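Local coordinates for putative uncharacterized protein Smu.1393c (Streptococcus mutans, PDB 4L9A), which is an alpha/beta hydrolase that probably acts as a carboxylesterase, hydrolysing carboxylic ester bonds, at residues A[238-248]-A[261-270]. Sequence-based numbering, arbitrary orientation.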
ATOM      1  N   PHE A 238      -0.664  10.137  -6.446  1.00 24.98           N
ATOM      2  CA  PHE A 238       0.602  10.859  -6.394  1.00 22.11           C
ATOM      3  C   PHE A 238       1.664  10.028  -7.083  1.00 23.92           C
ATOM      4  O   PHE A 238       1.784   8.827  -6.836  1.00 26.73           O
ATOM      5  CB  PHE A 238       1.054  11.091  -4.935  1.00 20.74           C
ATOM      6  CG  PHE A 238       0.143  11.991  -4.151  1.00 28.99           C
ATOM      7  CD1 PHE A 238      -1.050  11.506  -3.627  1.00 29.59           C
ATOM      8  CD2 PHE A 238       0.486  13.311  -3.920  1.00 31.69           C
ATOM      9  CE1 PHE A 238      -1.900  12.334  -2.895  1.00 32.27           C
ATOM     10  CE2 PHE A 238      -0.355  14.146  -3.191  1.00 29.04           C
ATOM     11  CZ  PHE A 238      -1.549  13.660  -2.685  1.00 33.10           C
ATOM     12  N   SER A 239       2.467  10.678  -7.913  1.00 23.56           N
ATOM     13  CA  SER A 239       3.497   9.992  -8.659  1.00 24.90           C
ATOM     14  C   SER A 239       4.608  10.958  -9.038  1.00 29.45           C
ATOM     15  O   SER A 239       4.377  12.159  -9.181  1.00 29.49           O
ATOM     16  CB  SER A 239       2.892   9.397  -9.931  1.00 31.69           C
ATOM     17  OG  SER A 239       3.887   9.169 -10.912  1.00 42.57           O
ATOM     18  N   GLU A 240       5.808  10.426  -9.219  1.00 26.67           N
ATOM     19  CA  GLU A 240       6.891  11.199  -9.812  1.00 32.16           C
ATOM     20  C   GLU A 240       6.457  11.683 -11.201  1.00 31.74           C
ATOM     21  O   GLU A 240       5.705  10.992 -11.893  1.00 25.89           O
ATOM     22  CB  GLU A 240       8.161  10.343  -9.890  1.00 26.71           C
ATOM     23  CG  GLU A 240       8.690   9.911  -8.508  1.00 33.34           C
ATOM     24  CD  GLU A 240       9.772   8.847  -8.603  1.00 37.09           C
ATOM     25  OE1 GLU A 240      10.953   9.205  -8.730  1.00 40.79           O
ATOM     26  OE2 GLU A 240       9.433   7.646  -8.572  1.00 46.68           O
ATOM     27  N   SER A 241       6.922  12.867 -11.608  1.00 29.63           N
ATOM     28  CA  SER A 241       6.460  13.485 -12.852  1.00 28.80           C
ATOM     29  C   SER A 241       6.623  12.616 -14.103  1.00 36.29           C
ATOM     30  O   SER A 241       5.783  12.661 -14.997  1.00 28.97           O
ATOM     31  CB  SER A 241       7.143  14.845 -13.089  1.00 34.31           C
ATOM     32  OG  SER A 241       8.548  14.700 -13.170  1.00 40.19           O
ATOM     33  N   PHE A 242       7.689  11.823 -14.181  1.00 36.34           N
ATOM     34  CA  PHE A 242       7.933  11.076 -15.416  1.00 37.58           C
ATOM     35  C   PHE A 242       6.902   9.966 -15.701  1.00 35.28           C
ATOM     36  O   PHE A 242       6.862   9.413 -16.797  1.00 32.64           O
ATOM     37  CB  PHE A 242       9.369  10.549 -15.483  1.00 33.97           C
ATOM     38  CG  PHE A 242       9.696   9.518 -14.441  1.00 32.87           C
ATOM     39  CD1 PHE A 242       9.398   8.182 -14.652  1.00 34.09           C
ATOM     40  CD2 PHE A 242      10.326   9.881 -13.260  1.00 37.64           C
ATOM     41  CE1 PHE A 242       9.705   7.226 -13.693  1.00 35.47           C
ATOM     42  CE2 PHE A 242      10.632   8.928 -12.295  1.00 37.22           C
ATOM     43  CZ  PHE A 242      10.319   7.602 -12.510  1.00 34.66           C
ATOM     44  N   ARG A 243       6.055   9.665 -14.724  1.00 31.21           N
ATOM     45  CA  ARG A 243       5.003   8.673 -14.915  1.00 28.67           C
ATOM     46  C   ARG A 243       3.627   9.263 -15.222  1.00 33.17           C
ATOM     47  O   ARG A 243       2.630   8.549 -15.186  1.00 33.26           O
ATOM     48  CB  ARG A 243       4.901   7.794 -13.672  1.00 24.97           C
ATOM     49  CG  ARG A 243       6.076   6.869 -13.539  1.00 34.55           C
ATOM     50  CD  ARG A 243       5.586   5.463 -13.343  1.00 44.27           C
ATOM     51  NE  ARG A 243       5.746   5.092 -11.970  1.00 41.68           N
ATOM     52  CZ  ARG A 243       5.234   4.008 -11.401  1.00 39.64           C
ATOM     53  NH1 ARG A 243       4.483   3.143 -12.080  1.00 31.02           N
ATOM     54  NH2 ARG A 243       5.484   3.811 -10.129  1.00 33.76           N
ATOM     55  N   GLU A 244       3.570  10.552 -15.542  1.00 34.65           N
ATOM     56  CA  GLU A 244       2.281  11.226 -15.707  1.00 33.11           C
ATOM     57  C   GLU A 244       1.326  10.546 -16.705  1.00 37.64           C
ATOM     58  O   GLU A 244       0.160  10.292 -16.385  1.00 33.19           O
ATOM     59  CB  GLU A 244       2.485  12.696 -16.081  1.00 34.13           C
ATOM     60  CG  GLU A 244       1.179  13.463 -16.306  1.00 38.48           C
ATOM     61  CD  GLU A 244       1.403  14.818 -16.965  1.00 44.10           C
ATOM     62  OE1 GLU A 244       2.398  14.966 -17.697  1.00 47.24           O
ATOM     63  OE2 GLU A 244       0.593  15.732 -16.741  1.00 48.15           O
ATOM     64  N   LYS A 245       1.813  10.257 -17.908  1.00 34.93           N
ATOM     65  CA  LYS A 245       0.956   9.679 -18.947  1.00 35.61           C
ATOM     66  C   LYS A 245       0.396   8.307 -18.551  1.00 32.17           C
ATOM     67  O   LYS A 245      -0.794   8.027 -18.726  1.00 35.15           O
ATOM     68  CB  LYS A 245       1.706   9.571 -20.275  1.00 37.33           C
ATOM     69  CG  LYS A 245       0.832   9.078 -21.411  1.00 47.58           C
ATOM     70  CD  LYS A 245       1.592   9.019 -22.725  1.00 57.92           C
ATOM     71  CE  LYS A 245       0.702   8.464 -23.826  1.00 66.39           C
ATOM     72  NZ  LYS A 245      -0.583   9.220 -23.919  1.00 69.61           N
ATOM     73  N   GLU A 246       1.272   7.459 -18.033  1.00 29.51           N
ATOM     74  CA  GLU A 246       0.893   6.141 -17.535  1.00 33.22           C
ATOM     75  C   GLU A 246      -0.314   6.238 -16.591  1.00 31.67           C
ATOM     76  O   GLU A 246      -1.322   5.562 -16.786  1.00 32.30           O
ATOM     77  CB  GLU A 246       2.094   5.503 -16.823  1.00 26.69           C
ATOM     78  CG  GLU A 246       1.753   4.274 -15.951  1.00 34.34           C
ATOM     79  CD  GLU A 246       2.913   3.858 -15.047  1.00 32.28           C
ATOM     80  OE1 GLU A 246       3.992   4.481 -15.136  1.00 31.72           O
ATOM     81  OE2 GLU A 246       2.744   2.919 -14.239  1.00 32.11           O
ATOM     82  N   TYR A 247      -0.213   7.107 -15.591  1.00 26.50           N
ATOM     83  CA  TYR A 247      -1.292   7.288 -14.624  1.00 26.79           C
ATOM     84  C   TYR A 247      -2.553   7.940 -15.209  1.00 29.36           C
ATOM     85  O   TYR A 247      -3.663   7.517 -14.907  1.00 28.84           O
ATOM     86  CB  TYR A 247      -0.790   8.005 -13.368  1.00 25.43           C
ATOM     87  CG  TYR A 247      -0.042   7.051 -12.464  1.00 28.85           C
ATOM     88  CD1 TYR A 247      -0.693   5.953 -11.895  1.00 27.59           C
ATOM     89  CD2 TYR A 247       1.305   7.220 -12.200  1.00 29.68           C
ATOM     90  CE1 TYR A 247      -0.032   5.072 -11.086  1.00 25.41           C
ATOM     91  CE2 TYR A 247       1.982   6.334 -11.385  1.00 31.13           C
ATOM     92  CZ  TYR A 247       1.306   5.264 -10.831  1.00 25.60           C
ATOM     93  OH  TYR A 247       1.970   4.383 -10.027  1.00 23.58           O
ATOM     94  N   LEU A 248      -2.375   8.932 -16.079  1.00 31.06           N
ATOM     95  CA  LEU A 248      -3.511   9.527 -16.782  1.00 33.35           C
ATOM     96  C   LEU A 248      -4.325   8.482 -17.548  1.00 36.40           C
ATOM     97  O   LEU A 248      -5.548   8.575 -17.621  1.00 32.26           O
ATOM     98  CB  LEU A 248      -3.042  10.627 -17.740  1.00 35.91           C
ATOM     99  CG  LEU A 248      -2.623  11.957 -17.111  1.00 38.62           C
ATOM    100  CD1 LEU A 248      -2.317  12.983 -18.209  1.00 38.72           C
ATOM    101  CD2 LEU A 248      -3.724  12.472 -16.180  1.00 39.15           C
ATOM    102  N   LEU A 261      -4.540  13.913 -10.235  1.00 33.62           N
ATOM    103  CA  LEU A 261      -3.202  13.342 -10.339  1.00 26.51           C
ATOM    104  C   LEU A 261      -2.212  14.417  -9.909  1.00 30.12           C
ATOM    105  O   LEU A 261      -2.134  15.480 -10.524  1.00 28.07           O
ATOM    106  CB  LEU A 261      -2.903  12.876 -11.764  1.00 30.37           C
ATOM    107  CG  LEU A 261      -1.472  12.410 -12.057  1.00 25.98           C
ATOM    108  CD1 LEU A 261      -1.125  11.197 -11.202  1.00 26.75           C
ATOM    109  CD2 LEU A 261      -1.285  12.112 -13.552  1.00 25.00           C
ATOM    110  N   ILE A 262      -1.479  14.141  -8.837  1.00 24.67           N
ATOM    111  CA  ILE A 262      -0.502  15.071  -8.275  1.00 26.11           C
ATOM    112  C   ILE A 262       0.911  14.592  -8.606  1.00 29.53           C
ATOM    113  O   ILE A 262       1.308  13.498  -8.209  1.00 28.92           O
ATOM    114  CB  ILE A 262      -0.655  15.181  -6.733  1.00 32.74           C
ATOM    115  CG1 ILE A 262      -2.089  15.582  -6.365  1.00 32.64           C
ATOM    116  CG2 ILE A 262       0.346  16.187  -6.155  1.00 34.17           C
ATOM    117  CD1 ILE A 262      -2.611  16.794  -7.161  1.00 39.04           C
ATOM    118  N   LEU A 263       1.668  15.399  -9.343  1.00 32.41           N
ATOM    119  CA  LEU A 263       3.046  15.040  -9.680  1.00 28.29           C
ATOM    120  C   LEU A 263       4.000  15.661  -8.657  1.00 32.59           C
ATOM    121  O   LEU A 263       3.979  16.871  -8.450  1.00 37.07           O
ATOM    122  CB  LEU A 263       3.415  15.488 -11.107  1.00 30.62           C
ATOM    123  CG  LEU A 263       2.563  14.981 -12.280  1.00 31.85           C
ATOM    124  CD1 LEU A 263       3.132  15.436 -13.658  1.00 27.25           C
ATOM    125  CD2 LEU A 263       2.444  13.474 -12.217  1.00 31.91           C
ATOM    126  N   CYS A 264       4.821  14.828  -8.013  1.00 29.57           N
ATOM    127  CA  CYS A 264       5.744  15.290  -6.978  1.00 33.95           C
ATOM    128  C   CYS A 264       6.751  14.182  -6.653  1.00 35.37           C
ATOM    129  O   CYS A 264       6.580  13.036  -7.082  1.00 30.44           O
ATOM    130  CB  CYS A 264       4.966  15.646  -5.703  1.00 37.20           C
ATOM    131  SG  CYS A 264       4.127  14.204  -4.962  1.00 39.81           S
ATOM    132  N   GLY A 265       7.780  14.523  -5.885  1.00 37.38           N
ATOM    133  CA  GLY A 265       8.724  13.541  -5.380  1.00 36.34           C
ATOM    134  C   GLY A 265       9.896  13.206  -6.282  1.00 41.04           C
ATOM    135  O   GLY A 265       9.866  13.460  -7.483  1.00 34.16           O
ATOM    136  N   GLN A 266      10.932  12.622  -5.687  1.00 36.57           N
ATOM    137  CA  GLN A 266      12.128  12.229  -6.418  1.00 45.04           C
ATOM    138  C   GLN A 266      12.370  10.728  -6.332  1.00 37.67           C
ATOM    139  O   GLN A 266      13.369  10.223  -6.837  1.00 33.31           O
ATOM    140  CB  GLN A 266      13.351  12.969  -5.879  1.00 61.80           C
ATOM    141  CG  GLN A 266      13.034  13.984  -4.805  1.00 73.21           C
ATOM    142  CD  GLN A 266      12.665  15.327  -5.385  1.00 84.89           C
ATOM    143  OE1 GLN A 266      12.534  15.473  -6.600  1.00 86.89           O
ATOM    144  NE2 GLN A 266      12.494  16.321  -4.521  1.00 93.46           N
ATOM    145  N   HIS A 267      11.454  10.019  -5.685  1.00 31.72           N
ATOM    146  CA  HIS A 267      11.585   8.578  -5.526  1.00 30.65           C
ATOM    147  C   HIS A 267      10.224   7.897  -5.397  1.00 31.88           C
ATOM    148  O   HIS A 267       9.184   8.550  -5.413  1.00 29.37           O
ATOM    149  CB  HIS A 267      12.462   8.247  -4.319  1.00 33.33           C
ATOM    150  CG  HIS A 267      12.012   8.901  -3.051  1.00 33.32           C
ATOM    151  ND1 HIS A 267      11.020   8.373  -2.255  1.00 31.52           N
ATOM    152  CD2 HIS A 267      12.409  10.045  -2.448  1.00 40.24           C
ATOM    153  CE1 HIS A 267      10.829   9.161  -1.214  1.00 39.03           C
ATOM    154  NE2 HIS A 267      11.659  10.183  -1.307  1.00 38.57           N
ATOM    155  N   HIS A 268      10.251   6.577  -5.264  1.00 26.77           N
ATOM    156  CA  HIS A 268       9.046   5.759  -5.267  1.00 30.59           C
ATOM    157  C   HIS A 268       8.257   5.837  -3.952  1.00 24.46           C
ATOM    158  O   HIS A 268       7.073   5.490  -3.906  1.00 22.56           O
ATOM    159  CB  HIS A 268       9.473   4.315  -5.553  1.00 29.37           C
ATOM    160  CG  HIS A 268       8.347   3.334  -5.689  1.00 27.65           C
ATOM    161  ND1 HIS A 268       7.232   3.564  -6.469  1.00 27.86           N
ATOM    162  CD2 HIS A 268       8.198   2.081  -5.191  1.00 27.94           C
ATOM    163  CE1 HIS A 268       6.438   2.509  -6.424  1.00 27.46           C
ATOM    164  NE2 HIS A 268       7.006   1.589  -5.661  1.00 30.58           N
ATOM    165  N   TYR A 269       8.911   6.299  -2.889  1.00 24.93           N
ATOM    166  CA  TYR A 269       8.325   6.214  -1.553  1.00 26.14           C
ATOM    167  C   TYR A 269       7.683   7.523  -1.108  1.00 23.04           C
ATOM    168  O   TYR A 269       8.099   8.142  -0.122  1.00 26.76           O
ATOM    169  CB  TYR A 269       9.370   5.713  -0.538  1.00 30.69           C
ATOM    170  CG  TYR A 269       9.675   4.234  -0.703  1.00 30.38           C
ATOM    171  CD1 TYR A 269      10.549   3.785  -1.692  1.00 36.07           C
ATOM    172  CD2 TYR A 269       9.067   3.284   0.115  1.00 37.89           C
ATOM    173  CE1 TYR A 269      10.818   2.421  -1.851  1.00 33.75           C
ATOM    174  CE2 TYR A 269       9.331   1.926  -0.034  1.00 36.65           C
ATOM    175  CZ  TYR A 269      10.206   1.506  -1.017  1.00 36.92           C
ATOM    176  OH  TYR A 269      10.455   0.162  -1.163  1.00 42.57           O
ATOM    177  N   LEU A 270       6.649   7.926  -1.837  1.00 23.94           N
ATOM    178  CA  LEU A 270       6.038   9.235  -1.639  1.00 29.10           C
ATOM    179  C   LEU A 270       5.295   9.297  -0.309  1.00 30.03           C
ATOM    180  O   LEU A 270       5.163  10.365   0.285  1.00 22.63           O
ATOM    181  CB  LEU A 270       5.108   9.576  -2.814  1.00 20.53           C
ATOM    182  CG  LEU A 270       5.823   9.542  -4.167  1.00 24.09           C
ATOM    183  CD1 LEU A 270       4.876   9.954  -5.318  1.00 25.74           C
ATOM    184  CD2 LEU A 270       7.066  10.435  -4.144  1.00 27.65           C
TER
HETATM  185  O   HOH W   1       8.401  14.352  -9.743  1.00 32.93           O
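S239 is joined by two backbone hydrogen bonds to the neighbouring strand and the residue that follows it: its N donates to I262 O at 3.1 Å, and its O accepts from C264 N at 2.9 Å. The pair is that of parallel strands, F238 facing I262 and S239 facing L263. Where the strands end, a water bridges the two segments, accepting from S241 N and donating to G265 O. The E240 side chain runs extended beyond CG, with E240 CG 3.4 Å from H267 O and the carboxylate against the backbone of Q266 and H267; OE1 is held by a salt bridge to R164. E240 O takes S239 OG and R243 N from opposite faces of its plane, pinning the turn into helix 244-248.

On one side of the sheet, I262 lies alongside F238 and sets CG1 over the ring face, a CH-pi contact 4.3 Å from the centroid. C264 SG comes to the edge of the same ring, 3.9 Å from F238 CD2. L270 CD1 rests on the backbone of S239, 3.6 Å from its CA. The other side is covered by the helix: with CG anti to the backbone N (chi1 173°), L261 passes its CD2 to 3.6 Å from L248 CD2, while L263 CD1 meets E244 CB at 3.7 Å.

Together these contacts close a beta-alpha-beta unit at one edge of the alpha/beta hydrolase sheet, where 260-263 is an edge strand. Strand 235-239 also pairs with 134-141, and beyond the strand ends R243 and H268 both bind E142, while helix 159-167 touches F242 and helix 171-185 touches H267.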